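Local structure of Exo-1,3/1,4-beta-glucanase (Pseudoalteromonas sp., 3RRX) at residues V7-V12 with G238-H243; A483-G488 with I523-V528; T527-G532 with D545-A550. The protein is an exo-1,3/1,4-beta-glucanase of glycoside hydrolase family 3, probably cleaving glucose units from the ends of beta-glucan chains. The protein carries 1 engineered substitution. All blocks are in the same frame, centred on the assembly; numbering follows the deposited sequence.

Interaction 1: residues V7-V12 with G238-H243; sequences VNWPYV and GLRDIH
Trp9 keeps CG beside its backbone N (chi1 -65°), while Arg240 carries its own CG anti to N (chi1 -178°), and these two torsions lay the aliphatic stem of the arginine over one face of the indole; a bend further out, at chi3 (65°), swings the guanidinium toward Asn8 O and Asp241. CB of Arg240 stands 3.7 Å from the centroid of the six-membered ring of Trp9, a CH-pi contact almost along the ring normal. Further out, Arg240 CG comes within 3.7 Å of Trp9 CE3, and at the root of the side chain Arg240 CA lies 3.5 Å from Trp9 CH2. The contact pins the extended N-terminal segment to the short helix 236-243 of the family 3 N-terminal domain, a TIM-barrel-type fold. A second tie to that helix is the hydrogen bond of Trp9 NE1 with Glu236. The guanidinium, steeply inclined to the indole, gives a rather bent hydrogen bond from NH1 to Asn8 O (2.9 Å), and a water accepts from both NH1 and Asn8 N. Its other nitrogens are held side-on by Asp241: NE meets OD1 at 2.9 Å, and NH2 reaches OD2 at 3.0 Å. With Arg240 replaced by an alanine, Asp241 would probably lose its cationic mate and Asn8 O this donor, and part of the Trp9 face would be left uncovered. Val7 CG1 packs 3.8 Å from Arg240 NH1.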
loop_
_atom_site.group_PDB
_atom_site.type_symbol
_atom_site.label_atom_id
_atom_site.label_comp_id
_atom_site.label_asym_id
_atom_site.label_seq_id
_atom_site.Cartn_x
_atom_site.Cartn_y
_atom_site.Cartn_z
ATOM N N VAL A 7 3.629 18.409 -25.263
ATOM C CA VAL A 7 2.765 17.326 -24.796
ATOM C C VAL A 7 1.616 17.880 -23.956
ATOM O O VAL A 7 1.831 18.576 -22.954
ATOM C CB VAL A 7 3.568 16.265 -24.004
ATOM C CG1 VAL A 7 2.646 15.184 -23.433
ATOM C CG2 VAL A 7 4.644 15.646 -24.900
ATOM N N ASN A 8 0.391 17.592 -24.376
ATOM C CA ASN A 8 -0.772 18.083 -23.642
ATOM C C ASN A 8 -1.361 17.022 -22.713
ATOM O O ASN A 8 -1.674 15.907 -23.134
ATOM C CB ASN A 8 -1.848 18.619 -24.596
ATOM C CG ASN A 8 -1.413 19.894 -25.317
ATOM O OD1 ASN A 8 -0.882 20.825 -24.704
ATOM N ND2 ASN A 8 -1.635 19.937 -26.629
ATOM N N TRP A 9 -1.504 17.389 -21.448
ATOM C CA TRP A 9 -2.113 16.523 -20.455
ATOM C C TRP A 9 -3.568 16.941 -20.265
ATOM O O TRP A 9 -3.883 18.132 -20.313
ATOM C CB TRP A 9 -1.370 16.678 -19.132
ATOM C CG TRP A 9 0.061 16.202 -19.156
ATOM C CD1 TRP A 9 1.105 16.736 -19.864
ATOM C CD2 TRP A 9 0.606 15.112 -18.398
ATOM N NE1 TRP A 9 2.265 16.031 -19.600
ATOM C CE2 TRP A 9 1.982 15.034 -18.702
ATOM C CE3 TRP A 9 0.059 14.197 -17.487
ATOM C CZ2 TRP A 9 2.820 14.080 -18.124
ATOM C CZ3 TRP A 9 0.895 13.254 -16.908
ATOM C CH2 TRP A 9 2.261 13.201 -17.235
ATOM N N PRO A 10 -4.463 15.972 -20.033
ATOM C CA PRO A 10 -5.883 16.305 -19.888
ATOM C C PRO A 10 -6.202 16.936 -18.530
ATOM O O PRO A 10 -5.562 16.610 -17.524
ATOM C CB PRO A 10 -6.560 14.935 -19.987
ATOM C CG PRO A 10 -5.553 13.999 -19.404
ATOM C CD PRO A 10 -4.215 14.527 -19.882
ATOM N N TYR A 11 -7.179 17.836 -18.504
ATOM C CA TYR A 11 -7.683 18.363 -17.238
ATOM C C TYR A 11 -8.582 17.299 -16.606
ATOM O O TYR A 11 -9.547 16.837 -17.228
ATOM C CB TYR A 11 -8.453 19.670 -17.465
ATOM C CG TYR A 11 -8.978 20.321 -16.196
ATOM C CD1 TYR A 11 -8.224 21.269 -15.515
ATOM C CD2 TYR A 11 -10.232 20.004 -15.697
ATOM C CE1 TYR A 11 -8.703 21.878 -14.357
ATOM C CE2 TYR A 11 -10.721 20.610 -14.541
ATOM C CZ TYR A 11 -9.954 21.546 -13.883
ATOM O OH TYR A 11 -10.429 22.137 -12.733
ATOM N N VAL A 12 -8.264 16.892 -15.380
ATOM C CA VAL A 12 -8.968 15.761 -14.774
ATOM C C VAL A 12 -9.640 16.077 -13.431
ATOM O O VAL A 12 -10.219 15.197 -12.807
ATOM C CB VAL A 12 -8.051 14.519 -14.630
ATOM C CG1 VAL A 12 -7.593 14.025 -16.024
ATOM C CG2 VAL A 12 -6.854 14.836 -13.741
ATOM N N GLY A 238 4.640 8.922 -22.684
ATOM C CA GLY A 238 4.615 7.633 -22.009
ATOM C C GLY A 238 4.388 7.816 -20.522
ATOM O O GLY A 238 3.671 7.038 -19.878
ATOM N N LEU A 239 5.002 8.856 -19.968
ATOM C CA LEU A 239 4.788 9.195 -18.565
ATOM C C LEU A 239 3.307 9.445 -18.308
ATOM O O LEU A 239 2.758 9.000 -17.299
ATOM C CB LEU A 239 5.619 10.423 -18.171
ATOM C CG LEU A 239 5.827 10.635 -16.668
ATOM C CD1 LEU A 239 6.684 9.510 -16.054
ATOM C CD2 LEU A 239 6.462 11.991 -16.383
ATOM N N ARG A 240 2.670 10.166 -19.234
ATOM C CA ARG A 240 1.237 10.466 -19.182
ATOM C C ARG A 240 0.371 9.209 -19.337
ATOM O O ARG A 240 -0.471 8.910 -18.487
ATOM C CB ARG A 240 0.884 11.482 -20.294
ATOM C CG ARG A 240 -0.579 11.936 -20.337
ATOM C CD ARG A 240 -0.877 12.681 -21.659
ATOM N NE ARG A 240 -0.756 11.784 -22.813
ATOM C CZ ARG A 240 -0.643 12.192 -24.077
ATOM N NH1 ARG A 240 -0.640 13.486 -24.365
ATOM N NH2 ARG A 240 -0.536 11.305 -25.055
ATOM N N ASP A 241 0.591 8.467 -20.416
ATOM C CA ASP A 241 -0.321 7.384 -20.786
ATOM C C ASP A 241 -0.105 6.085 -20.009
ATOM O O ASP A 241 -1.039 5.298 -19.837
ATOM C CB ASP A 241 -0.228 7.107 -22.282
ATOM C CG ASP A 241 -0.729 8.275 -23.116
ATOM O OD1 ASP A 241 -1.580 9.055 -22.629
ATOM O OD2 ASP A 241 -0.264 8.410 -24.251
ATOM N N ILE A 242 1.120 5.846 -19.553
ATOM C CA ILE A 242 1.365 4.650 -18.751
ATOM C C ILE A 242 1.336 4.934 -17.249
ATOM O O ILE A 242 0.631 4.260 -16.511
ATOM C CB ILE A 242 2.685 3.960 -19.115
ATOM C CG1 ILE A 242 2.705 3.613 -20.609
ATOM C CG2 ILE A 242 2.876 2.683 -18.279
ATOM C CD1 ILE A 242 3.955 2.889 -21.035
ATOM N N HIS A 243 2.088 5.931 -16.796
ATOM C CA HIS A 243 2.348 6.054 -15.357
ATOM C C HIS A 243 1.397 6.963 -14.579
ATOM O O HIS A 243 1.379 6.943 -13.341
ATOM C CB HIS A 243 3.817 6.429 -15.130
ATOM C CG HIS A 243 4.763 5.363 -15.594
ATOM N ND1 HIS A 243 5.008 4.219 -14.861
ATOM C CD2 HIS A 243 5.469 5.233 -16.742
ATOM C CE1 HIS A 243 5.846 3.442 -15.528
ATOM N NE2 HIS A 243 6.135 4.031 -16.677
HETATM O O HOH W 1 0.009 15.529 -26.847
#

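Interaction 2: residues A483-G488 with I523-V528; sequences AIVVIG and IPVVTV
Peptide groups are the flat units that meet between Ala483-Gly488 and Ile523-Val528, joined N-H to C=O, while the side chains stand on the two faces of the sheet they form. Ile484, Val486, Val526 and Val528 share one face; Ala483, Val485, Val525 and Thr527 share the other. Five backbone hydrogen bonds link the strands in parallel register. The first, from Ala483 N to Pro524 O, is close to straight (172°), and the return bond from Val526 N to Ala483 O measures 2.8 Å. Val485 then bonds twice, its N to Val526 O and its O to Val528 N, and Ile487 N closes the series on Val528 O at 3.0 Å. Between these bonds CA-H groups add weaker contacts, such as Ile484 CA to Val526 O at 3.3 Å.

These are the two strands of a beta-alpha-beta unit in the alpha/beta sheet of the family 3 C-terminal domain, whose connecting helix 510-520 lies against the Val485 face through Leu514, Leu515 and Leu518. On the other face the side chains of Ile484 and Val528 cross, CG2 touching CG2 at 3.9 Å. Ile487 holds CG1 between its backbone N and carbonyl carbon (chi1 60°), a turn that brings CD1 to 3.8 Å from the methyl CG2 of Thr527. Just ahead of strand 525-530, Ile523 CG2 packs on Ala483 CB at 3.9 Å. The hydroxyl of Thr527 is hydrogen-bonded to Ser544, outside these strands. The five main-chain bonds hold the strands together and satisfy their buried N-H and C=O groups, whereas the choice of register probably comes from the fit of the largely hydrocarbon side chains and the connections of the fold.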
loop_
_atom_site.group_PDB
_atom_site.type_symbol
_atom_site.label_atom_id
_atom_site.label_comp_id
_atom_site.label_asym_id
_atom_site.label_seq_id
_atom_site.Cartn_x
_atom_site.Cartn_y
_atom_site.Cartn_z
ATOM N N ALA A 483 -0.326 -33.204 -0.155
ATOM C CA ALA A 483 0.455 -32.238 0.607
ATOM C C ALA A 483 0.183 -30.838 0.064
ATOM O O ALA A 483 0.296 -30.602 -1.139
ATOM C CB ALA A 483 1.939 -32.558 0.526
ATOM N N ILE A 484 -0.211 -29.922 0.944
ATOM C CA ILE A 484 -0.310 -28.517 0.560
ATOM C C ILE A 484 0.964 -27.865 1.040
ATOM O O ILE A 484 1.247 -27.844 2.241
ATOM C CB ILE A 484 -1.521 -27.831 1.200
ATOM C CG1 ILE A 484 -2.815 -28.483 0.704
ATOM C CG2 ILE A 484 -1.523 -26.317 0.898
ATOM C CD1 ILE A 484 -4.069 -27.969 1.400
ATOM N N VAL A 485 1.748 -27.354 0.103
ATOM C CA VAL A 485 3.061 -26.829 0.434
ATOM C C VAL A 485 3.065 -25.314 0.259
ATOM O O VAL A 485 2.871 -24.807 -0.849
ATOM C CB VAL A 485 4.142 -27.483 -0.430
ATOM C CG1 VAL A 485 5.517 -26.960 -0.055
ATOM C CG2 VAL A 485 4.084 -29.025 -0.286
ATOM N N VAL A 486 3.259 -24.595 1.361
ATOM C CA VAL A 486 3.190 -23.129 1.338
ATOM C C VAL A 486 4.599 -22.540 1.371
ATOM O O VAL A 486 5.317 -22.664 2.371
ATOM C CB VAL A 486 2.389 -22.557 2.523
ATOM C CG1 VAL A 486 2.125 -21.060 2.294
ATOM C CG2 VAL A 486 1.062 -23.310 2.718
ATOM N N ILE A 487 4.990 -21.911 0.269
ATOM C CA ILE A 487 6.358 -21.447 0.092
ATOM C C ILE A 487 6.296 -20.051 -0.496
ATOM O O ILE A 487 5.243 -19.633 -0.963
ATOM C CB ILE A 487 7.120 -22.366 -0.901
ATOM C CG1 ILE A 487 6.429 -22.356 -2.265
ATOM C CG2 ILE A 487 7.199 -23.776 -0.353
ATOM C CD1 ILE A 487 7.235 -23.005 -3.411
ATOM N N GLY A 488 7.412 -19.328 -0.490
ATOM C CA GLY A 488 7.416 -18.005 -1.104
ATOM C C GLY A 488 8.580 -17.114 -0.720
ATOM O O GLY A 488 9.544 -17.554 -0.082
ATOM N N ILE A 523 3.501 -38.467 -3.406
ATOM C CA ILE A 523 2.445 -37.699 -2.754
ATOM C C ILE A 523 2.053 -36.538 -3.667
ATOM O O ILE A 523 2.907 -35.771 -4.090
ATOM C CB ILE A 523 2.927 -37.137 -1.399
ATOM C CG1 ILE A 523 3.278 -38.278 -0.441
ATOM C CG2 ILE A 523 1.861 -36.219 -0.768
ATOM C CD1 ILE A 523 4.097 -37.835 0.752
ATOM N N PRO A 524 0.759 -36.421 -3.985
ATOM C CA PRO A 524 0.243 -35.322 -4.809
ATOM C C PRO A 524 0.514 -33.989 -4.116
ATOM O O PRO A 524 0.282 -33.876 -2.916
ATOM C CB PRO A 524 -1.261 -35.591 -4.849
ATOM C CG PRO A 524 -1.409 -37.033 -4.498
ATOM C CD PRO A 524 -0.303 -37.346 -3.561
ATOM N N VAL A 525 0.992 -32.999 -4.865
ATOM C CA VAL A 525 1.466 -31.749 -4.272
ATOM C C VAL A 525 0.684 -30.543 -4.779
ATOM O O VAL A 525 0.602 -30.321 -5.978
ATOM C CB VAL A 525 2.958 -31.532 -4.584
ATOM C CG1 VAL A 525 3.353 -30.081 -4.350
ATOM C CG2 VAL A 525 3.831 -32.504 -3.764
ATOM N N VAL A 526 0.097 -29.783 -3.854
ATOM C CA VAL A 526 -0.538 -28.514 -4.179
ATOM C C VAL A 526 0.309 -27.383 -3.609
ATOM O O VAL A 526 0.466 -27.269 -2.387
ATOM C CB VAL A 526 -1.954 -28.404 -3.572
ATOM C CG1 VAL A 526 -2.486 -26.973 -3.719
ATOM C CG2 VAL A 526 -2.902 -29.399 -4.231
ATOM N N THR A 527 0.860 -26.548 -4.481
ATOM C CA THR A 527 1.758 -25.499 -4.019
ATOM C C THR A 527 1.038 -24.163 -3.890
ATOM O O THR A 527 0.381 -23.708 -4.831
ATOM C CB THR A 527 2.978 -25.360 -4.950
ATOM O OG1 THR A 527 3.756 -26.563 -4.878
ATOM C CG2 THR A 527 3.843 -24.157 -4.535
ATOM N N VAL A 528 1.137 -23.559 -2.712
ATOM C CA VAL A 528 0.618 -22.208 -2.493
ATOM C C VAL A 528 1.807 -21.255 -2.409
ATOM O O VAL A 528 2.620 -21.345 -1.488
ATOM C CB VAL A 528 -0.220 -22.104 -1.198
ATOM C CG1 VAL A 528 -0.709 -20.652 -0.989
ATOM C CG2 VAL A 528 -1.403 -23.062 -1.245
#

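Interaction 3: residues T527-G532 with D545-A550; sequences TVFLSG and DAFVAA
A second beta-alpha-beta unit of the C-terminal domain, strand 525-530, helix 538-542 and strand 546-551, places Thr527-Leu530 parallel to Ala546-Ala550 in the mixed alpha/beta sheet. Four main-chain hydrogen bonds tie the strands. Thr527 N reaches Ala546 O along an almost straight N-H line, and Thr527 O then accepts from Val548 N at 2.8 Å. Phe529 continues the pattern, its N bonded to Val548 O and its O to Ala550 N at 2.9 Å. Between the first two of these bonds the CA-H group of Phe547 adds a weaker contact to Thr527 O.

On the face shared by Thr527, Phe529 and Phe547, the ring of Phe547 leans across to the neighbouring strand. Its CG is anti to the backbone N (chi1 -170°), and this brings the ring against the side chains of Thr527 and Phe529. Near the start of the pairing, CE1 of Phe547 touches CG2 of Thr527 at 3.7 Å. The next ring atom, CZ of Phe547, meets CB of Phe529 at 3.6 Å. The two phenyl rings meet obliquely, their centroids 5.4 Å apart and their planes inclined by 38°. Phe529 finds an edge-to-face partner in Phe504, and Phe547 also packs on Leu401 and Lys402 of strand 399-403, which runs antiparallel on the other side of strand 546-551.

Across the opposite face the fit is between small groups. The methyl of Ala550 is approached by two side chains of the facing strand: CB of Ala550 lies 3.8 Å from Val528 CG1 and 4.0 Å from Leu530 CD2.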
loop_
_atom_site.group_PDB
_atom_site.type_symbol
_atom_site.label_atom_id
_atom_site.label_comp_id
_atom_site.label_asym_id
_atom_site.label_seq_id
_atom_site.Cartn_x
_atom_site.Cartn_y
_atom_site.Cartn_z
ATOM N N THR A 527 0.860 -26.548 -4.481
ATOM C CA THR A 527 1.758 -25.499 -4.019
ATOM C C THR A 527 1.038 -24.163 -3.890
ATOM O O THR A 527 0.381 -23.708 -4.831
ATOM C CB THR A 527 2.978 -25.360 -4.950
ATOM O OG1 THR A 527 3.756 -26.563 -4.878
ATOM C CG2 THR A 527 3.843 -24.157 -4.535
ATOM N N VAL A 528 1.137 -23.559 -2.712
ATOM C CA VAL A 528 0.618 -22.208 -2.493
ATOM C C VAL A 528 1.807 -21.255 -2.409
ATOM O O VAL A 528 2.620 -21.345 -1.488
ATOM C CB VAL A 528 -0.220 -22.104 -1.198
ATOM C CG1 VAL A 528 -0.709 -20.652 -0.989
ATOM C CG2 VAL A 528 -1.403 -23.062 -1.245
ATOM N N PHE A 529 1.897 -20.344 -3.372
ATOM C CA PHE A 529 3.075 -19.511 -3.554
ATOM C C PHE A 529 2.808 -18.083 -3.056
ATOM O O PHE A 529 1.951 -17.373 -3.596
ATOM C CB PHE A 529 3.431 -19.509 -5.051
ATOM C CG PHE A 529 4.730 -18.833 -5.385
ATOM C CD1 PHE A 529 5.935 -19.341 -4.914
ATOM C CD2 PHE A 529 4.748 -17.710 -6.199
ATOM C CE1 PHE A 529 7.133 -18.735 -5.237
ATOM C CE2 PHE A 529 5.951 -17.094 -6.536
ATOM C CZ PHE A 529 7.146 -17.604 -6.050
ATOM N N LEU A 530 3.538 -17.676 -2.020
ATOM C CA LEU A 530 3.452 -16.318 -1.474
ATOM C C LEU A 530 4.540 -15.445 -2.075
ATOM O O LEU A 530 5.725 -15.768 -1.978
ATOM C CB LEU A 530 3.619 -16.357 0.049
ATOM C CG LEU A 530 2.620 -17.236 0.800
ATOM C CD1 LEU A 530 2.988 -17.344 2.296
ATOM C CD2 LEU A 530 1.214 -16.682 0.624
ATOM N N SER A 531 4.151 -14.338 -2.705
ATOM C CA SER A 531 5.129 -13.478 -3.344
ATOM C C SER A 531 4.544 -12.102 -3.633
ATOM O O SER A 531 3.325 -11.925 -3.685
ATOM C CB SER A 531 5.615 -14.097 -4.667
ATOM O OG SER A 531 4.590 -14.003 -5.652
ATOM N N GLY A 532 5.425 -11.129 -3.833
ATOM C CA GLY A 532 4.983 -9.788 -4.169
ATOM C C GLY A 532 4.978 -9.532 -5.660
ATOM O O GLY A 532 4.819 -8.387 -6.096
ATOM N N ASP A 545 1.565 -30.613 -8.697
ATOM C CA ASP A 545 0.358 -31.010 -9.426
ATOM C C ASP A 545 -0.587 -29.827 -9.612
ATOM O O ASP A 545 -1.210 -29.661 -10.667
ATOM C CB ASP A 545 -0.347 -32.149 -8.686
ATOM C CG ASP A 545 0.509 -33.390 -8.620
ATOM O OD1 ASP A 545 1.184 -33.608 -7.593
ATOM O OD2 ASP A 545 0.543 -34.122 -9.626
ATOM N N ALA A 546 -0.689 -29.002 -8.573
ATOM C CA ALA A 546 -1.391 -27.722 -8.661
ATOM C C ALA A 546 -0.508 -26.607 -8.105
ATOM O O ALA A 546 0.360 -26.852 -7.269
ATOM C CB ALA A 546 -2.714 -27.776 -7.908
ATOM N N PHE A 547 -0.725 -25.383 -8.580
ATOM C CA PHE A 547 0.103 -24.260 -8.164
ATOM C C PHE A 547 -0.767 -23.014 -8.118
ATOM O O PHE A 547 -1.402 -22.652 -9.119
ATOM C CB PHE A 547 1.254 -24.089 -9.155
ATOM C CG PHE A 547 2.327 -23.106 -8.719
ATOM C CD1 PHE A 547 3.561 -23.565 -8.267
ATOM C CD2 PHE A 547 2.119 -21.733 -8.811
ATOM C CE1 PHE A 547 4.559 -22.668 -7.900
ATOM C CE2 PHE A 547 3.113 -20.827 -8.443
ATOM C CZ PHE A 547 4.338 -21.299 -7.986
ATOM N N VAL A 548 -0.802 -22.370 -6.951
ATOM C CA VAL A 548 -1.624 -21.181 -6.732
ATOM C C VAL A 548 -0.765 -19.961 -6.415
ATOM O O VAL A 548 0.052 -19.997 -5.496
ATOM C CB VAL A 548 -2.617 -21.396 -5.553
ATOM C CG1 VAL A 548 -3.433 -20.127 -5.295
ATOM C CG2 VAL A 548 -3.534 -22.587 -5.833
ATOM N N ALA A 549 -0.945 -18.885 -7.181
ATOM C CA ALA A 549 -0.324 -17.616 -6.838
ATOM C C ALA A 549 -1.230 -16.926 -5.827
ATOM O O ALA A 549 -2.328 -16.486 -6.173
ATOM C CB ALA A 549 -0.140 -16.744 -8.078
ATOM N N ALA A 550 -0.776 -16.853 -4.579
ATOM C CA ALA A 550 -1.581 -16.273 -3.504
ATOM C C ALA A 550 -1.129 -14.857 -3.138
ATOM O O ALA A 550 -1.753 -14.194 -2.304
ATOM C CB ALA A 550 -1.560 -17.197 -2.251
#

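How the interactions relate
Interactions 2 and 3 are two seams of one sheet, their centres 8 Å apart. They share Thr527 and Val528, so strand 525-530 is clasped between strands 482-488 and 546-551. Two further bonds probably stitch them together: Val525 N to Asp545 OD1 and Leu530 N to Ile487 O, both 2.8 Å. Interaction 1 belongs to the other domain, its centre about 44 Å from that of interaction 2 and 36 Å from that of interaction 3, without touching either. A calcium ion bound by Glu180, Leu593 and Asn594 joins residues from the two family regions; the side chain of Ala549 in interaction 3 lies about 14 Å from this bound calcium ion. None of the three contacts is at an annotated metal site.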